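Local coordinates for protein endonuclease 8-like L720 (Acanthamoeba polyphaga mimivirus, PDB 4MB7) that belongs to the endonuclease VIII-like (Fpg/Nei) family, joining an N-terminal domain rich in beta strands to a helical H2TH domain and a zinc-binding C-terminal part, at residues A[3-8]-A[219-223]; A[20-24]-A[35-39]; A[167-171]-A[208-212]. All coordinates share one frame; numbering follows the deposited sequence.

Contact 1 (A[3-8]-A[219-223]). With SO4 (sulfate ion), chain C.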
loop_
_atom_site.group_PDB
_atom_site.type_symbol
_atom_site.label_atom_id
_atom_site.label_comp_id
_atom_site.label_asym_id
_atom_site.label_seq_id
_atom_site.Cartn_x
_atom_site.Cartn_y
_atom_site.Cartn_z
ATOM N N ALA A 3 1.476 0.695 -4.246
ATOM C CA ALA A 3 0.700 0.046 -5.299
ATOM C C ALA A 3 1.540 -0.072 -6.573
ATOM O O ALA A 3 2.347 0.809 -6.864
ATOM C CB ALA A 3 -0.580 0.824 -5.567
ATOM N N PRO A 4 1.361 -1.164 -7.333
ATOM C CA PRO A 4 0.428 -2.264 -7.080
ATOM C C PRO A 4 1.093 -3.459 -6.394
ATOM O O PRO A 4 0.589 -4.572 -6.517
ATOM C CB PRO A 4 0.011 -2.664 -8.492
ATOM C CG PRO A 4 1.271 -2.467 -9.288
ATOM C CD PRO A 4 1.998 -1.293 -8.655
ATOM N N ARG A 5 2.200 -3.233 -5.692
ATOM C CA ARG A 5 2.919 -4.320 -5.026
ATOM C C ARG A 5 2.091 -4.972 -3.915
ATOM O O ARG A 5 2.227 -6.167 -3.651
ATOM C CB ARG A 5 4.261 -3.825 -4.480
ATOM C CG ARG A 5 5.098 -4.889 -3.780
ATOM C CD ARG A 5 5.325 -6.109 -4.664
ATOM N NE ARG A 5 5.851 -5.753 -5.979
ATOM C CZ ARG A 5 6.316 -6.633 -6.861
ATOM N NH1 ARG A 5 6.330 -7.926 -6.567
ATOM N NH2 ARG A 5 6.773 -6.219 -8.035
ATOM N N ILE A 6 1.233 -4.187 -3.270
ATOM C CA ILE A 6 0.358 -4.725 -2.232
ATOM C C ILE A 6 -0.645 -5.709 -2.836
ATOM O O ILE A 6 -0.845 -6.805 -2.309
ATOM C CB ILE A 6 -0.384 -3.611 -1.463
ATOM C CG1 ILE A 6 0.603 -2.756 -0.668
ATOM C CG2 ILE A 6 -1.412 -4.205 -0.521
ATOM C CD1 ILE A 6 1.009 -1.485 -1.363
ATOM N N ARG A 7 -1.264 -5.314 -3.946
ATOM C CA ARG A 7 -2.179 -6.193 -4.669
ATOM C C ARG A 7 -1.475 -7.464 -5.128
ATOM O O ARG A 7 -2.012 -8.568 -5.001
ATOM C CB ARG A 7 -2.781 -5.478 -5.881
ATOM C CG ARG A 7 -3.521 -6.415 -6.825
ATOM C CD ARG A 7 -4.196 -5.662 -7.956
ATOM N NE ARG A 7 -4.618 -6.559 -9.027
ATOM C CZ ARG A 7 -5.649 -6.331 -9.834
ATOM N NH1 ARG A 7 -6.380 -5.234 -9.687
ATOM N NH2 ARG A 7 -5.954 -7.205 -10.783
ATOM N N ILE A 8 -0.269 -7.299 -5.661
ATOM C CA ILE A 8 0.535 -8.424 -6.132
ATOM C C ILE A 8 0.817 -9.419 -5.008
ATOM O O ILE A 8 0.701 -10.632 -5.195
ATOM C CB ILE A 8 1.860 -7.932 -6.757
ATOM C CG1 ILE A 8 1.582 -7.200 -8.073
ATOM C CG2 ILE A 8 2.817 -9.093 -6.986
ATOM C CD1 ILE A 8 2.783 -6.469 -8.640
ATOM N N ILE A 219 0.357 2.851 -12.390
ATOM C CA ILE A 219 0.042 1.644 -11.632
ATOM C C ILE A 219 -0.238 0.478 -12.579
ATOM O O ILE A 219 0.215 -0.645 -12.346
ATOM C CB ILE A 219 -1.156 1.866 -10.686
ATOM C CG1 ILE A 219 -0.763 2.813 -9.552
ATOM C CG2 ILE A 219 -1.649 0.539 -10.114
ATOM C CD1 ILE A 219 -1.927 3.250 -8.688
ATOM N N ASP A 220 -0.972 0.756 -13.653
ATOM C CA ASP A 220 -1.247 -0.246 -14.681
ATOM C C ASP A 220 0.042 -0.746 -15.327
ATOM O O ASP A 220 0.201 -1.944 -15.568
ATOM C CB ASP A 220 -2.164 0.326 -15.765
ATOM C CG ASP A 220 -3.585 0.533 -15.285
ATOM O OD1 ASP A 220 -3.983 -0.093 -14.278
ATOM O OD2 ASP A 220 -4.309 1.322 -15.928
ATOM N N LEU A 221 0.951 0.181 -15.617
ATOM C CA LEU A 221 2.232 -0.158 -16.227
ATOM C C LEU A 221 3.080 -1.019 -15.297
ATOM O O LEU A 221 3.691 -1.992 -15.730
ATOM C CB LEU A 221 3.002 1.109 -16.610
ATOM C CG LEU A 221 2.466 1.918 -17.794
ATOM C CD1 LEU A 221 3.262 3.205 -17.965
ATOM C CD2 LEU A 221 2.509 1.089 -19.067
ATOM N N LEU A 222 3.112 -0.652 -14.019
ATOM C CA LEU A 222 3.842 -1.425 -13.023
ATOM C C LEU A 222 3.262 -2.826 -12.885
ATOM O O LEU A 222 4.001 -3.798 -12.738
ATOM C CB LEU A 222 3.829 -0.711 -11.670
ATOM C CG LEU A 222 4.757 0.497 -11.537
ATOM C CD1 LEU A 222 4.393 1.316 -10.314
ATOM C CD2 LEU A 222 6.206 0.042 -11.462
ATOM N N TYR A 223 1.939 -2.930 -12.942
ATOM C CA TYR A 223 1.287 -4.230 -12.835
ATOM C C TYR A 223 1.544 -5.076 -14.077
ATOM O O TYR A 223 1.768 -6.282 -13.983
ATOM C CB TYR A 223 -0.215 -4.077 -12.600
ATOM C CG TYR A 223 -0.906 -5.386 -12.298
ATOM C CD1 TYR A 223 -0.750 -6.004 -11.063
ATOM C CD2 TYR A 223 -1.708 -6.006 -13.245
ATOM C CE1 TYR A 223 -1.377 -7.205 -10.780
ATOM C CE2 TYR A 223 -2.338 -7.205 -12.972
ATOM C CZ TYR A 223 -2.170 -7.799 -11.738
ATOM O OH TYR A 223 -2.795 -8.992 -11.462
HETATM S S SO4 C . 8.458 -10.001 -9.219
HETATM O O1 SO4 C . 8.419 -10.786 -10.467
HETATM O O2 SO4 C . 9.731 -10.288 -8.535
HETATM O O3 SO4 C . 8.405 -8.567 -9.566
HETATM O O4 SO4 C . 7.339 -10.389 -8.348
#
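Pro4 lays its ring against one turn of helix 205-230, at residues 219-223, crossing the Leu222 side chain at about a right angle with CD 3.6 Å from Leu222 CB. On the same turn Pro4 CG comes 3.7 Å from Ile219 O, an atom already engaged by Tyr223 N within its helix, so a compact, apolar ring suits the place. Pro4 CB rests on Ile219 CG2 at 4.0 Å. A cis peptide bond precedes this proline, which is the N-cap of helix 5-13. The contact thus sets the start of that N-terminal helix on the long helix 205-230 associated with the H2TH domain of this family. Farther along, Tyr223 has CG anti to its backbone N (chi1 -172°), which carries the ring toward Ile8 and Arg7. Ile8 slides past it in the opposite direction, CG1 lying 4.0 Å from Tyr223 CD1. Arg7, extended from CG to NE, crosses the tyrosine in an off-centre cation-pi contact, its CZ 4.7 Å from the ring centroid and the two planes 63° apart. Glu11 ties this pair together by a salt bridge to Arg7 NE and a hydrogen bond with Tyr223 OH. Arg5 turns to a sulfate ion instead: NH1 donates to O4 and NH2 to O3 of the sulfate, both at 3.2 Å, while Ile8 CD1 lies over one guanidinium face. Lys12 NZ and Arg229 NH2 also hydrogen-bond to the sulfate.

Contact 2 (A[20-24]-A[35-39])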
loop_
_atom_site.group_PDB
_atom_site.type_symbol
_atom_site.label_atom_id
_atom_site.label_comp_id
_atom_site.label_asym_id
_atom_site.label_seq_id
_atom_site.Cartn_x
_atom_site.Cartn_y
_atom_site.Cartn_z
ATOM N N ARG A 20 -5.520 -24.379 7.886
ATOM C CA ARG A 20 -5.333 -24.291 9.329
ATOM C C ARG A 20 -3.885 -24.002 9.699
ATOM O O ARG A 20 -2.960 -24.544 9.095
ATOM C CB ARG A 20 -5.786 -25.597 9.990
ATOM C CG ARG A 20 -5.644 -25.622 11.503
ATOM C CD ARG A 20 -6.219 -26.906 12.084
ATOM N NE ARG A 20 -5.707 -28.089 11.398
ATOM C CZ ARG A 20 -4.570 -28.702 11.710
ATOM N NH1 ARG A 20 -3.817 -28.245 12.701
ATOM N NH2 ARG A 20 -4.184 -29.771 11.028
ATOM N N ILE A 21 -3.692 -23.148 10.700
ATOM C CA ILE A 21 -2.358 -22.874 11.215
ATOM C C ILE A 21 -1.881 -24.018 12.102
ATOM O O ILE A 21 -2.466 -24.292 13.149
ATOM C CB ILE A 21 -2.317 -21.559 12.013
ATOM C CG1 ILE A 21 -2.609 -20.373 11.090
ATOM C CG2 ILE A 21 -0.965 -21.394 12.692
ATOM C CD1 ILE A 21 -2.755 -19.050 11.817
ATOM N N VAL A 22 -0.813 -24.682 11.676
ATOM C CA VAL A 22 -0.251 -25.795 12.432
ATOM C C VAL A 22 0.803 -25.297 13.414
ATOM O O VAL A 22 0.841 -25.716 14.570
ATOM C CB VAL A 22 0.360 -26.857 11.496
ATOM C CG1 VAL A 22 1.156 -27.883 12.290
ATOM C CG2 VAL A 22 -0.735 -27.535 10.688
ATOM N N SER A 23 1.655 -24.392 12.945
ATOM C CA SER A 23 2.653 -23.769 13.802
ATOM C C SER A 23 2.847 -22.310 13.407
ATOM O O SER A 23 2.618 -21.933 12.259
ATOM C CB SER A 23 3.983 -24.530 13.734
ATOM O OG SER A 23 4.521 -24.511 12.426
ATOM N N ILE A 24 3.261 -21.494 14.369
ATOM C CA ILE A 24 3.444 -20.062 14.148
ATOM C C ILE A 24 4.464 -19.515 15.145
ATOM O O ILE A 24 4.452 -19.892 16.316
ATOM C CB ILE A 24 2.093 -19.307 14.246
ATOM C CG1 ILE A 24 2.285 -17.799 14.067
ATOM C CG2 ILE A 24 1.395 -19.611 15.563
ATOM C CD1 ILE A 24 0.982 -17.045 13.884
ATOM N N ASP A 35 -2.371 -16.815 21.464
ATOM C CA ASP A 35 -2.141 -18.128 20.865
ATOM C C ASP A 35 -3.046 -18.344 19.651
ATOM O O ASP A 35 -4.269 -18.391 19.777
ATOM C CB ASP A 35 -2.365 -19.236 21.899
ATOM C CG ASP A 35 -2.060 -20.618 21.350
ATOM O OD1 ASP A 35 -1.267 -20.718 20.390
ATOM O OD2 ASP A 35 -2.611 -21.606 21.881
ATOM N N LEU A 36 -2.437 -18.482 18.477
ATOM C CA LEU A 36 -3.194 -18.607 17.234
ATOM C C LEU A 36 -3.116 -20.000 16.612
ATOM O O LEU A 36 -3.551 -20.200 15.476
ATOM C CB LEU A 36 -2.730 -17.560 16.216
ATOM C CG LEU A 36 -3.012 -16.098 16.568
ATOM C CD1 LEU A 36 -2.462 -15.174 15.495
ATOM C CD2 LEU A 36 -4.504 -15.876 16.758
ATOM N N ILE A 37 -2.560 -20.956 17.349
ATOM C CA ILE A 37 -2.478 -22.336 16.873
ATOM C C ILE A 37 -3.866 -22.873 16.526
ATOM O O ILE A 37 -4.828 -22.638 17.260
ATOM C CB ILE A 37 -1.804 -23.258 17.918
ATOM C CG1 ILE A 37 -0.364 -22.812 18.175
ATOM C CG2 ILE A 37 -1.816 -24.706 17.453
ATOM C CD1 ILE A 37 0.527 -22.908 16.958
ATOM N N ASP A 38 -3.960 -23.556 15.385
ATOM C CA ASP A 38 -5.194 -24.197 14.920
ATOM C C ASP A 38 -6.299 -23.229 14.490
ATOM O O ASP A 38 -7.429 -23.642 14.238
ATOM C CB ASP A 38 -5.725 -25.204 15.948
ATOM C CG ASP A 38 -4.788 -26.377 16.147
ATOM O OD1 ASP A 38 -4.133 -26.787 15.163
ATOM O OD2 ASP A 38 -4.702 -26.885 17.284
ATOM N N TYR A 39 -5.969 -21.945 14.404
ATOM C CA TYR A 39 -6.882 -20.983 13.804
ATOM C C TYR A 39 -6.964 -21.227 12.299
ATOM O O TYR A 39 -6.045 -21.788 11.704
ATOM C CB TYR A 39 -6.428 -19.550 14.086
ATOM C CG TYR A 39 -7.101 -18.917 15.284
ATOM C CD1 TYR A 39 -6.725 -19.255 16.578
ATOM C CD2 TYR A 39 -8.109 -17.977 15.120
ATOM C CE1 TYR A 39 -7.339 -18.677 17.676
ATOM C CE2 TYR A 39 -8.727 -17.392 16.209
ATOM C CZ TYR A 39 -8.338 -17.746 17.485
ATOM O OH TYR A 39 -8.950 -17.167 18.574
#
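A type II beta turn from Leu36 to Tyr39 docks on Ile21 and its neighbours in strand 21-25, an outer strand of a four-stranded antiparallel sheet. Two backbone bonds grip Ile21. Ile21 N donates to Tyr39 O at 2.9 Å, almost straight at 174°, and Ile21 O receives Asp38 N at 2.8 Å in a more bent bond lying in the carbonyl plane. Asp38 occupies the third position of the turn with a positive phi of 69°, the backbone shape that a type II turn requires there. Its carboxylate runs alongside Arg20, both side chains pointing the same way, and forms a salt bridge in which Arg20 NH1 donates to Asp38 OD1 at 2.9 Å. The donor meets that oxygen nearly along its C-O axis, while the oxygen sits slightly tilted from the guanidinium plane. Arg20 reaches it by a bend at chi3 (50°). Charged ends suit the solvent-facing Asp38 and the partly exposed Arg20, whereas Ile21, Ile24 and Leu36 point across the contact. Ile24 and Ile37 slide past each other in opposite directions, CG2 of Ile24 lying 3.7 Å from CD1 of Ile37. The other branch of Ile24 reaches Leu36, CD1 to CD1 at 4.2 Å, and Leu36 continues onto Tyr63 and Ile65 of the second sheet. Against the neighbouring strand 89-93, Val22 and Ser23 are together opposite the single residue Gln92, a classic beta bulge. Linking an outer strand of one sheet to the turn that leads into strand 40-47 of the other is consistent with the two-sheet beta sandwich of Fpg/Nei N-terminal domains.

Contact 3 (A[167-171]-A[208-212])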
loop_
_atom_site.group_PDB
_atom_site.type_symbol
_atom_site.label_atom_id
_atom_site.label_comp_id
_atom_site.label_asym_id
_atom_site.label_seq_id
_atom_site.Cartn_x
_atom_site.Cartn_y
_atom_site.Cartn_z
ATOM N N ILE A 167 1.070 19.748 -3.236
ATOM C CA ILE A 167 0.480 18.604 -3.928
ATOM C C ILE A 167 1.115 17.261 -3.546
ATOM O O ILE A 167 0.414 16.257 -3.434
ATOM C CB ILE A 167 0.474 18.800 -5.471
ATOM C CG1 ILE A 167 -0.275 17.656 -6.160
ATOM C CG2 ILE A 167 1.887 18.936 -6.015
ATOM C CD1 ILE A 167 -1.710 17.514 -5.710
ATOM N N THR A 168 2.428 17.250 -3.331
ATOM C CA THR A 168 3.129 16.032 -2.925
ATOM C C THR A 168 2.580 15.475 -1.610
ATOM O O THR A 168 2.362 14.269 -1.480
ATOM C CB THR A 168 4.653 16.254 -2.806
ATOM O OG1 THR A 168 5.233 16.315 -4.114
ATOM C CG2 THR A 168 5.310 15.116 -2.032
ATOM N N ASP A 169 2.327 16.359 -0.653
ATOM C CA ASP A 169 1.760 15.979 0.630
ATOM C C ASP A 169 0.378 15.381 0.458
ATOM O O ASP A 169 0.042 14.403 1.097
ATOM C CB ASP A 169 1.659 17.184 1.564
ATOM C CG ASP A 169 2.938 17.442 2.337
ATOM O OD1 ASP A 169 3.886 16.639 2.238
ATOM O OD2 ASP A 169 2.991 18.465 3.053
ATOM N N PHE A 170 -0.420 15.979 -0.416
ATOM C CA PHE A 170 -1.786 15.524 -0.646
ATOM C C PHE A 170 -1.831 14.182 -1.378
ATOM O O PHE A 170 -2.681 13.341 -1.087
ATOM C CB PHE A 170 -2.586 16.582 -1.409
ATOM C CG PHE A 170 -4.039 16.244 -1.569
ATOM C CD1 PHE A 170 -4.837 16.016 -0.462
ATOM C CD2 PHE A 170 -4.612 16.171 -2.828
ATOM C CE1 PHE A 170 -6.177 15.708 -0.605
ATOM C CE2 PHE A 170 -5.952 15.866 -2.978
ATOM C CZ PHE A 170 -6.735 15.635 -1.866
ATOM N N LEU A 171 -0.912 13.983 -2.319
ATOM C CA LEU A 171 -0.859 12.736 -3.080
ATOM C C LEU A 171 -0.420 11.563 -2.212
ATOM O O LEU A 171 -0.644 10.404 -2.562
ATOM C CB LEU A 171 0.079 12.868 -4.282
ATOM C CG LEU A 171 -0.384 13.769 -5.428
ATOM C CD1 LEU A 171 0.623 13.726 -6.563
ATOM C CD2 LEU A 171 -1.767 13.361 -5.914
ATOM N N PHE A 208 -6.274 18.023 -11.907
ATOM C CA PHE A 208 -6.531 16.985 -10.922
ATOM C C PHE A 208 -7.020 15.701 -11.578
ATOM O O PHE A 208 -6.655 14.605 -11.185
ATOM C CB PHE A 208 -7.468 17.445 -9.820
ATOM C CG PHE A 208 -6.770 17.677 -8.526
ATOM C CD1 PHE A 208 -6.244 16.619 -7.818
ATOM C CD2 PHE A 208 -6.600 18.950 -8.036
ATOM C CE1 PHE A 208 -5.580 16.827 -6.632
ATOM C CE2 PHE A 208 -5.940 19.167 -6.854
ATOM C CZ PHE A 208 -5.423 18.105 -6.152
ATOM N N ASP A 209 -7.860 15.860 -12.583
ATOM C CA ASP A 209 -8.315 14.720 -13.364
ATOM C C ASP A 209 -7.110 14.119 -14.071
ATOM O O ASP A 209 -6.977 12.900 -14.175
ATOM C CB ASP A 209 -9.372 15.152 -14.380
ATOM C CG ASP A 209 -9.888 13.996 -15.213
ATOM O OD1 ASP A 209 -10.780 13.266 -14.731
ATOM O OD2 ASP A 209 -9.407 13.818 -16.351
ATOM N N CYS A 210 -6.223 14.992 -14.539
ATOM C CA CYS A 210 -5.001 14.578 -15.213
ATOM C C CYS A 210 -4.105 13.755 -14.285
ATOM O O CYS A 210 -3.552 12.733 -14.691
ATOM C CB CYS A 210 -4.246 15.803 -15.726
ATOM S SG CYS A 210 -2.935 15.434 -16.905
ATOM N N LEU A 211 -3.968 14.208 -13.041
ATOM C CA LEU A 211 -3.157 13.509 -12.044
ATOM C C LEU A 211 -3.684 12.112 -11.735
ATOM O O LEU A 211 -2.912 11.158 -11.624
ATOM C CB LEU A 211 -3.073 14.322 -10.749
ATOM C CG LEU A 211 -1.925 15.325 -10.636
ATOM C CD1 LEU A 211 -1.993 16.068 -9.309
ATOM C CD2 LEU A 211 -0.589 14.613 -10.786
ATOM N N CYS A 212 -5.000 11.998 -11.590
ATOM C CA CYS A 212 -5.622 10.715 -11.283
ATOM C C CYS A 212 -5.453 9.722 -12.425
ATOM O O CYS A 212 -5.195 8.543 -12.196
ATOM C CB CYS A 212 -7.103 10.899 -10.951
ATOM S SG CYS A 212 -7.397 11.863 -9.454
#
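Helix 167-171 and the 208-212 segment of helix 205-230 cross at -50°, the axes of the two segments 13.2 Å apart at their closest, so that only long side chains such as those of Ile167, Phe208 and Leu211 bridge the gap. Ile167 and Leu211 reach toward each other tip to tip, bringing CD1 of Ile167 to 3.9 Å from CD1 of Leu211. The same Ile167 CD1 also touches Phe208 CZ at 3.8 Å, approaching the phenylalanine from the opposite direction. With CG1 anti to the backbone N (chi1 -174°), the isoleucine sends its longer branch to both partners. Leu171 adds a looser apolar touch, its CD2 lying 4.3 Å from Leu211 CD1. All this belongs to the H2TH helical domain, in which helices 167-171 and 182-191, joined by intervening turns, probably form the helix-two-turn-helix element itself. Leu189 of helix 182-191 packs against Ile167, Leu171 and Leu211 alike, tying the two segments to a third helix. Alongside, the rings of Phe170 and Phe208 touch by their rims without stacking. Their planes stand 82° apart and their centroids 6.0 Å, with Phe208 CE1 at the edge of the Phe170 ring, 3.8 Å from Phe170 CE2. Large apolar rings suit buried segments this far apart. Phe170 makes a further edge-to-face contact with Phe177, while Phe208 leans on Ile159 of helix 148-161.

How the contacts relate
Contacts 1 and 3 share helix 205-230: one turn of it packs on helix 167-171 among buried residues, and a later turn receives the N-terminal helix. Their centres lie 18 Å apart and they do not touch. Contact 3 is purely apolar and aromatic, as befits the interior of a helical domain. Contact 1 has an apolar heart edged by arginines, a tyrosine and a bound sulfate. Contact 2, about 43 Å from contact 3 between centres and across the chain's centre from it, is the most peripheral. There backbone hydrogen bonds and a salt bridge supplement apolar packing, joining neighbouring parts of the strand-rich domain.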